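Local coordinates for CRISPR-associated protein, Cse1 family (Acidimicrobium ferrooxidans, PDB 4H3T), which probably serves as the large Cse1 subunit of a type I-E CRISPR Cascade complex, which recognises foreign DNA in bacterial immunity, at residues R79-D84 against L214-V219. The protein carries 1 engineered substitution. Sequence-based numbering, arbitrary orientation.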
ATOM      1  N   ARG A  79      -4.307  23.795 -14.936  1.00 60.45           N
ATOM      2  CA  ARG A  79      -4.049  25.091 -14.278  1.00 62.21           C
ATOM      3  C   ARG A  79      -3.503  24.893 -12.849  1.00 63.26           C
ATOM      4  O   ARG A  79      -2.702  25.688 -12.382  1.00 63.51           O
ATOM      5  CB  ARG A  79      -5.308  25.996 -14.251  1.00 63.79           C
ATOM      6  CG  ARG A  79      -5.690  26.570 -15.640  1.00 79.12           C
ATOM      7  CD  ARG A  79      -6.842  27.580 -15.518  1.00 76.82           C
ATOM      8  NE  ARG A  79      -8.134  26.898 -15.414  1.00 82.97           N
ATOM      9  CZ  ARG A  79      -8.847  26.433 -16.443  1.00 91.97           C
ATOM     10  NH1 ARG A  79      -8.416  26.590 -17.690  1.00 90.26           N
ATOM     11  NH2 ARG A  79      -9.997  25.809 -16.230  1.00 82.22           N
ATOM     12  N   LEU A  80      -3.893  23.833 -12.160  1.00 56.68           N
ATOM     13  CA  LEU A  80      -3.328  23.554 -10.831  1.00 54.29           C
ATOM     14  C   LEU A  80      -1.856  23.120 -10.942  1.00 60.17           C
ATOM     15  O   LEU A  80      -1.009  23.626 -10.200  1.00 58.90           O
ATOM     16  CB  LEU A  80      -4.138  22.463 -10.131  1.00 51.20           C
ATOM     17  CG  LEU A  80      -5.533  22.876  -9.753  1.00 54.67           C
ATOM     18  CD1 LEU A  80      -6.362  21.685  -9.345  1.00 52.42           C
ATOM     19  CD2 LEU A  80      -5.528  23.836  -8.577  1.00 57.56           C
ATOM     20  N   TRP A  81      -1.552  22.215 -11.891  1.00 57.45           N
ATOM     21  CA  TRP A  81      -0.199  21.720 -12.097  1.00 57.84           C
ATOM     22  C   TRP A  81       0.751  22.873 -12.457  1.00 62.75           C
ATOM     23  O   TRP A  81       1.837  22.924 -11.912  1.00 61.84           O
ATOM     24  CB  TRP A  81      -0.179  20.644 -13.183  1.00 58.58           C
ATOM     25  CG  TRP A  81       1.159  19.997 -13.337  1.00 60.30           C
ATOM     26  CD1 TRP A  81       2.118  20.312 -14.258  1.00 65.14           C
ATOM     27  CD2 TRP A  81       1.752  19.028 -12.452  1.00 58.98           C
ATOM     28  NE1 TRP A  81       3.239  19.536 -14.053  1.00 65.38           N
ATOM     29  CE2 TRP A  81       3.054  18.768 -12.930  1.00 65.19           C
ATOM     30  CE3 TRP A  81       1.297  18.330 -11.320  1.00 58.42           C
ATOM     31  CZ2 TRP A  81       3.903  17.842 -12.313  1.00 64.46           C
ATOM     32  CZ3 TRP A  81       2.130  17.387 -10.734  1.00 59.28           C
ATOM     33  CH2 TRP A  81       3.416  17.159 -11.229  1.00 61.23           C
ATOM     34  N   GLU A  82       0.318  23.804 -13.334  1.00 61.12           N
ATOM     35  CA  GLU A  82       1.139  24.938 -13.795  1.00 63.82           C
ATOM     36  C   GLU A  82       1.318  26.017 -12.699  1.00 68.16           C
ATOM     37  O   GLU A  82       2.263  26.801 -12.783  1.00 69.62           O
ATOM     38  CB  GLU A  82       0.517  25.571 -15.067  1.00 67.63           C
ATOM     39  CG  GLU A  82       0.477  24.654 -16.289  1.00 79.31           C
ATOM     40  CD  GLU A  82      -0.552  24.980 -17.370  1.00 99.84           C
ATOM     41  OE1 GLU A  82      -1.172  26.070 -17.312  1.00 82.68           O
ATOM     42  OE2 GLU A  82      -0.761  24.122 -18.263  1.00 85.06           O
ATOM     43  N   ALA A  83       0.421  26.087 -11.700  1.00 63.17           N
ATOM     44  CA  ALA A  83       0.562  27.040 -10.587  1.00 64.33           C
ATOM     45  C   ALA A  83       1.615  26.497  -9.623  1.00 66.48           C
ATOM     46  O   ALA A  83       1.923  25.309  -9.708  1.00 66.36           O
ATOM     47  CB  ALA A  83      -0.780  27.244  -9.876  1.00 64.19           C
ATOM     48  N   ASP A  84       2.167  27.311  -8.706  1.00 60.09           N
ATOM     49  CA  ASP A  84       3.246  26.824  -7.839  1.00 60.77           C
ATOM     50  C   ASP A  84       2.821  26.540  -6.394  1.00 64.37           C
ATOM     51  O   ASP A  84       3.625  26.011  -5.629  1.00 62.94           O
ATOM     52  CB  ASP A  84       4.423  27.793  -7.830  1.00 66.44           C
ATOM     53  CG  ASP A  84       4.198  29.037  -7.030  1.00 87.47           C
ATOM     54  OD1 ASP A  84       3.055  29.547  -7.041  1.00 88.00           O
ATOM     55  OD2 ASP A  84       5.161  29.498  -6.375  1.00103.97           O
ATOM     56  N   LEU A 214      -0.155  15.253  -4.288  1.00 42.27           N
ATOM     57  CA  LEU A 214      -1.597  15.480  -4.234  1.00 42.25           C
ATOM     58  C   LEU A 214      -2.184  15.647  -5.636  1.00 47.94           C
ATOM     59  O   LEU A 214      -3.146  14.963  -5.957  1.00 45.81           O
ATOM     60  CB  LEU A 214      -1.922  16.687  -3.391  1.00 42.61           C
ATOM     61  CG  LEU A 214      -1.650  16.540  -1.885  1.00 44.49           C
ATOM     62  CD1 LEU A 214      -1.900  17.903  -1.202  1.00 43.95           C
ATOM     63  CD2 LEU A 214      -2.490  15.428  -1.226  1.00 46.28           C
ATOM     64  N   LEU A 215      -1.531  16.384  -6.488  1.00 44.74           N
ATOM     65  CA  LEU A 215      -2.005  16.554  -7.874  1.00 46.04           C
ATOM     66  C   LEU A 215      -1.917  15.265  -8.718  1.00 47.44           C
ATOM     67  O   LEU A 215      -2.848  15.010  -9.500  1.00 47.88           O
ATOM     68  CB  LEU A 215      -1.271  17.687  -8.548  1.00 47.75           C
ATOM     69  CG  LEU A 215      -1.570  19.101  -7.926  1.00 51.85           C
ATOM     70  CD1 LEU A 215      -0.798  20.155  -8.628  1.00 52.34           C
ATOM     71  CD2 LEU A 215      -3.044  19.459  -8.005  1.00 56.17           C
ATOM     72  N   LEU A 216      -0.879  14.441  -8.553  1.00 45.30           N
ATOM     73  CA  LEU A 216      -0.785  13.129  -9.245  1.00 44.27           C
ATOM     74  C   LEU A 216      -1.938  12.227  -8.860  1.00 46.41           C
ATOM     75  O   LEU A 216      -2.272  11.335  -9.645  1.00 47.11           O
ATOM     76  CB  LEU A 216       0.549  12.429  -8.918  1.00 43.11           C
ATOM     77  CG  LEU A 216       1.770  13.197  -9.504  1.00 47.99           C
ATOM     78  CD1 LEU A 216       3.104  12.704  -8.897  1.00 48.86           C
ATOM     79  CD2 LEU A 216       1.817  13.060 -11.008  1.00 48.52           C
ATOM     80  N   ASN A 217      -2.513  12.410  -7.637  1.00 40.24           N
ATOM     81  CA  ASN A 217      -3.604  11.587  -7.119  1.00 40.21           C
ATOM     82  C   ASN A 217      -4.992  12.206  -7.309  1.00 47.88           C
ATOM     83  O   ASN A 217      -6.002  11.498  -7.082  1.00 49.50           O
ATOM     84  CB  ASN A 217      -3.380  11.279  -5.634  1.00 41.87           C
ATOM     85  CG  ASN A 217      -2.364  10.227  -5.421  1.00 48.05           C
ATOM     86  OD1 ASN A 217      -2.704   9.077  -5.487  1.00 42.03           O
ATOM     87  ND2 ASN A 217      -1.097  10.584  -5.262  1.00 39.70           N
ATOM     88  N   LEU A 218      -5.052  13.487  -7.677  1.00 44.22           N
ATOM     89  CA  LEU A 218      -6.307  14.198  -7.878  1.00 44.85           C
ATOM     90  C   LEU A 218      -6.770  13.981  -9.292  1.00 47.07           C
ATOM     91  O   LEU A 218      -6.842  14.881 -10.094  1.00 48.23           O
ATOM     92  CB  LEU A 218      -6.202  15.668  -7.525  1.00 45.41           C
ATOM     93  CG  LEU A 218      -6.124  15.950  -6.018  1.00 50.83           C
ATOM     94  CD1 LEU A 218      -5.571  17.364  -5.816  1.00 55.36           C
ATOM     95  CD2 LEU A 218      -7.445  15.728  -5.347  1.00 49.83           C
ATOM     96  N   VAL A 219      -7.232  12.762  -9.536  1.00 46.00           N
ATOM     97  CA  VAL A 219      -7.752  12.404 -10.827  1.00 44.96           C
ATOM     98  C   VAL A 219      -9.005  13.306 -11.120  1.00 48.20           C
ATOM     99  O   VAL A 219      -9.964  13.331 -10.295  1.00 45.52           O
ATOM    100  CB  VAL A 219      -8.136  10.898 -10.894  1.00 48.20           C
ATOM    101  CG1 VAL A 219      -8.623  10.537 -12.295  1.00 49.92           C
ATOM    102  CG2 VAL A 219      -6.985   9.981 -10.445  1.00 46.83           C
TER
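Leu215 pushes its isobutyl group between Leu80 and Trp81, and this one side chain carries most of the helix-helix packing where the C-terminal ends of helices 74-82 and 210-217 meet. Both helices belong to the Cse1 family region, and the contact is a small apolar one, burying 207 Å² in all, with the CA atoms of Trp81 and Leu215 6.9 Å apart. The tight part is built round the Leu215 side chain, from CB to both methyls. CD2 meets CB of Leu80 at 3.8 Å. CD1 is directed at the backbone of the facing helix, lying 3.8 Å from O of Leu80 and close to CA of Trp81. That carbonyl oxygen also accepts a hydrogen bond from Arg211, one turn back on the helix of Leu215. A return bond runs from NE1 of Trp77 to O of Leu215, so polar links join the same two helices beside the leucine.

The indole closes another flank. With CG anti to the backbone N (chi1 -174°), Trp81 swings its six-membered ring across to helix 210-217, although its CB does not point straight there. The ring is packed further by Trp77, whose plane is tilted only about 15° from its own, and by Ile357. Leu216 touches it more loosely, with CD2 4.3 Å from CZ3.

Away from this cluster Arg79 and Glu82 on the first helix, and Asp84 just beyond it, face solvent, and Glu82 forms a salt bridge with Arg355. The second segment is buried throughout, its Leu214 packing on Val60 and Leu61 of helix 52-68. Back at the indole, CB of Leu215 meets the rim of the ring system, roughly level with it, 3.8 Å from CE3 of Trp81.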